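PDB 1ODK: purine nucleoside phosphorylase from Thermus thermophilus, which probably catalyses the reversible phosphorolysis of purine nucleosides, releasing the free base and a pentose 1-phosphate. Local coordinates for residues B[2-10]-B[72-80]. Residues are numbered along the deposited sequence; the frame is centred on the assembly and turned at random.
Sequences SPIHVRAHP and IVVEELVRL
A His-carboxylate hydrogen bond at a subunit boundary, between His5 of the N-terminal loop and Glu76 on helix 67-79, lies at the polar centre of this contact. His5 ND1 donates to Glu76 OE2 over 2.6 Å, meeting the syn side of the carboxylate, and that oxygen lies 13° out of the imidazole plane. Val6 N donates to Glu76 OE1 at 2.7 Å, nearly along the C-O axis and almost straight at 177°. Two weak bonds from His5 N, one to each oxygen, add to the grip, so consecutive amides, one ring nitrogen and a hydroxyl of the second subunit converge on a single buried carboxylate. The extended glutamate chain (chi2 178°) carries that group off the helix into the bend of the loop. Above one face of the imidazole, Ile72 CG2 makes a CH-pi contact 3.6 Å from the ring centroid, while Ile4 CG2 lies over the opposite face. The fold is that of the phosphorylase superfamily, and the second subunit closes over this corner: its Tyr160 hydroxyl hydrogen-bonds Glu76 OE2, and its Phe159 meets His5 edge-to-face. As in related hexameric nucleoside phosphorylases, where an N-terminal histidine enters the neighbour's active site, His5 probably lies near the nucleoside pocket of the second subunit. An alanine in place of Glu76 would probably deprive His5 ND1, the Val6 amide and the Tyr160 hydroxyl of the second subunit of their partner and set the imidazole freer to turn. Just past the end of the helix, contact becomes apolar around Leu80. Leu80 CD1 lies 4.0 Å from Val6 CG1 and near Ala8 CB. Leu80 CD2 is wedged between two proline rings, 3.9 Å from Pro3 CG and 3.8 Å from Pro10 CD. Val13 and Tyr40 touch Leu80 and Ala8 respectively.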
loop_
_atom_site.group_PDB
_atom_site.type_symbol
_atom_site.label_atom_id
_atom_site.label_comp_id
_atom_site.label_asym_id
_atom_site.label_seq_id
_atom_site.Cartn_x
_atom_site.Cartn_y
_atom_site.Cartn_z
ATOM N N SER B 2 28.206 -4.659 26.471
ATOM C CA SER B 2 28.697 -4.141 25.158
ATOM C C SER B 2 27.714 -4.439 24.027
ATOM O O SER B 2 27.083 -5.498 24.002
ATOM C CB SER B 2 30.055 -4.764 24.821
ATOM O OG SER B 2 30.519 -4.326 23.555
ATOM N N PRO B 3 27.567 -3.499 23.077
ATOM C CA PRO B 3 26.648 -3.702 21.953
ATOM C C PRO B 3 26.941 -4.997 21.200
ATOM O O PRO B 3 28.073 -5.481 21.180
ATOM C CB PRO B 3 26.874 -2.458 21.096
ATOM C CG PRO B 3 27.167 -1.410 22.128
ATOM C CD PRO B 3 28.121 -2.132 23.060
ATOM N N ILE B 4 25.907 -5.544 20.577
ATOM C CA ILE B 4 26.009 -6.790 19.835
ATOM C C ILE B 4 26.967 -6.761 18.648
ATOM O O ILE B 4 27.788 -7.660 18.486
ATOM C CB ILE B 4 24.614 -7.222 19.336
ATOM C CG1 ILE B 4 23.703 -7.498 20.538
ATOM C CG2 ILE B 4 24.729 -8.439 18.434
ATOM C CD1 ILE B 4 22.250 -7.747 20.170
ATOM N N HIS B 5 26.878 -5.727 17.822
ATOM C CA HIS B 5 27.727 -5.661 16.641
ATOM C C HIS B 5 28.983 -4.812 16.804
ATOM O O HIS B 5 30.090 -5.279 16.529
ATOM C CB HIS B 5 26.883 -5.195 15.460
ATOM C CG HIS B 5 25.596 -5.948 15.325
ATOM N ND1 HIS B 5 24.536 -5.769 16.189
ATOM C CD2 HIS B 5 25.210 -6.912 14.455
ATOM C CE1 HIS B 5 23.554 -6.588 15.858
ATOM N NE2 HIS B 5 23.938 -7.293 14.807
ATOM N N VAL B 6 28.823 -3.569 17.236
ATOM C CA VAL B 6 29.976 -2.708 17.461
ATOM C C VAL B 6 30.364 -2.984 18.910
ATOM O O VAL B 6 29.840 -2.364 19.836
ATOM C CB VAL B 6 29.618 -1.216 17.283
ATOM C CG1 VAL B 6 30.855 -0.350 17.515
ATOM C CG2 VAL B 6 29.063 -0.977 15.879
ATOM N N ARG B 7 31.278 -3.933 19.094
ATOM C CA ARG B 7 31.716 -4.340 20.425
ATOM C C ARG B 7 32.747 -3.434 21.075
ATOM O O ARG B 7 33.902 -3.810 21.266
ATOM C CB ARG B 7 32.225 -5.781 20.368
ATOM C CG ARG B 7 31.130 -6.751 19.942
ATOM C CD ARG B 7 31.610 -8.177 19.830
ATOM N NE ARG B 7 30.502 -9.068 19.502
ATOM C CZ ARG B 7 30.621 -10.378 19.312
ATOM N NH1 ARG B 7 31.808 -10.961 19.416
ATOM N NH2 ARG B 7 29.551 -11.106 19.019
ATOM N N ALA B 8 32.306 -2.234 21.426
ATOM C CA ALA B 8 33.166 -1.253 22.065
ATOM C C ALA B 8 32.562 -0.895 23.415
ATOM O O ALA B 8 31.506 -1.402 23.786
ATOM C CB ALA B 8 33.263 -0.011 21.195
ATOM N N HIS B 9 33.249 -0.028 24.149
ATOM C CA HIS B 9 32.764 0.430 25.442
ATOM C C HIS B 9 32.514 1.929 25.320
ATOM O O HIS B 9 33.274 2.633 24.656
ATOM C CB HIS B 9 33.800 0.161 26.532
ATOM C CG HIS B 9 33.381 0.642 27.887
ATOM N ND1 HIS B 9 33.182 1.977 28.174
ATOM C CD2 HIS B 9 33.102 -0.034 29.026
ATOM C CE1 HIS B 9 32.800 2.100 29.431
ATOM N NE2 HIS B 9 32.742 0.896 29.972
ATOM N N PRO B 10 31.444 2.439 25.954
ATOM C CA PRO B 10 31.118 3.868 25.891
ATOM C C PRO B 10 32.315 4.821 25.832
ATOM O O PRO B 10 32.308 5.774 25.051
ATOM C CB PRO B 10 30.258 4.066 27.131
ATOM C CG PRO B 10 29.458 2.793 27.151
ATOM C CD PRO B 10 30.504 1.726 26.843
ATOM N N ILE B 72 21.732 -0.519 12.426
ATOM C CA ILE B 72 22.285 -1.282 13.537
ATOM C C ILE B 72 23.482 -0.538 14.130
ATOM O O ILE B 72 23.622 -0.441 15.349
ATOM C CB ILE B 72 22.750 -2.675 13.068
ATOM C CG1 ILE B 72 21.539 -3.600 12.924
ATOM C CG2 ILE B 72 23.793 -3.244 14.043
ATOM C CD1 ILE B 72 21.856 -4.916 12.227
ATOM N N VAL B 73 24.344 -0.019 13.258
ATOM C CA VAL B 73 25.537 0.697 13.702
ATOM C C VAL B 73 25.185 2.017 14.386
ATOM O O VAL B 73 25.752 2.353 15.430
ATOM C CB VAL B 73 26.500 0.954 12.514
ATOM C CG1 VAL B 73 27.687 1.813 12.965
ATOM C CG2 VAL B 73 27.004 -0.370 11.969
ATOM N N VAL B 74 24.241 2.753 13.813
ATOM C CA VAL B 74 23.811 4.025 14.390
ATOM C C VAL B 74 23.162 3.809 15.764
ATOM O O VAL B 74 23.496 4.500 16.726
ATOM C CB VAL B 74 22.817 4.754 13.443
ATOM C CG1 VAL B 74 22.211 5.967 14.133
ATOM C CG2 VAL B 74 23.542 5.192 12.178
ATOM N N GLU B 75 22.241 2.850 15.860
ATOM C CA GLU B 75 21.572 2.562 17.130
ATOM C C GLU B 75 22.599 2.250 18.222
ATOM O O GLU B 75 22.495 2.733 19.352
ATOM C CB GLU B 75 20.616 1.368 16.972
ATOM C CG GLU B 75 19.368 1.660 16.131
ATOM C CD GLU B 75 18.226 2.262 16.942
ATOM O OE1 GLU B 75 18.491 3.004 17.911
ATOM O OE2 GLU B 75 17.052 2.003 16.600
ATOM N N GLU B 76 23.590 1.437 17.885
ATOM C CA GLU B 76 24.607 1.070 18.857
ATOM C C GLU B 76 25.559 2.227 19.167
ATOM O O GLU B 76 25.966 2.402 20.316
ATOM C CB GLU B 76 25.349 -0.180 18.372
ATOM C CG GLU B 76 24.435 -1.416 18.396
ATOM C CD GLU B 76 25.092 -2.689 17.887
ATOM O OE1 GLU B 76 26.322 -2.702 17.669
ATOM O OE2 GLU B 76 24.364 -3.690 17.711
ATOM N N LEU B 77 25.884 3.033 18.160
ATOM C CA LEU B 77 26.762 4.185 18.363
ATOM C C LEU B 77 26.134 5.183 19.338
ATOM O O LEU B 77 26.830 5.771 20.168
ATOM C CB LEU B 77 27.055 4.892 17.033
ATOM C CG LEU B 77 28.109 4.248 16.131
ATOM C CD1 LEU B 77 28.257 5.072 14.861
ATOM C CD2 LEU B 77 29.447 4.168 16.869
ATOM N N VAL B 78 24.819 5.371 19.231
ATOM C CA VAL B 78 24.110 6.289 20.113
ATOM C C VAL B 78 24.179 5.773 21.550
ATOM O O VAL B 78 24.355 6.552 22.491
ATOM C CB VAL B 78 22.631 6.453 19.687
ATOM C CG1 VAL B 78 21.847 7.191 20.771
ATOM C CG2 VAL B 78 22.558 7.233 18.383
ATOM N N ARG B 79 24.050 4.461 21.712
ATOM C CA ARG B 79 24.133 3.860 23.035
ATOM C C ARG B 79 25.544 4.048 23.585
ATOM O O ARG B 79 25.740 4.136 24.793
ATOM C CB ARG B 79 23.799 2.366 22.976
ATOM C CG ARG B 79 22.317 2.053 22.830
ATOM C CD ARG B 79 21.507 2.728 23.929
ATOM N NE ARG B 79 20.416 1.891 24.423
ATOM C CZ ARG B 79 20.585 0.813 25.185
ATOM N NH1 ARG B 79 21.805 0.433 25.548
ATOM N NH2 ARG B 79 19.533 0.120 25.598
ATOM N N LEU B 80 26.519 4.120 22.685
ATOM C CA LEU B 80 27.915 4.291 23.073
ATOM C C LEU B 80 28.300 5.748 23.315
ATOM O O LEU B 80 29.452 6.041 23.629
ATOM C CB LEU B 80 28.835 3.675 22.010
ATOM C CG LEU B 80 28.808 2.145 21.930
ATOM C CD1 LEU B 80 29.554 1.656 20.694
ATOM C CD2 LEU B 80 29.428 1.568 23.204
#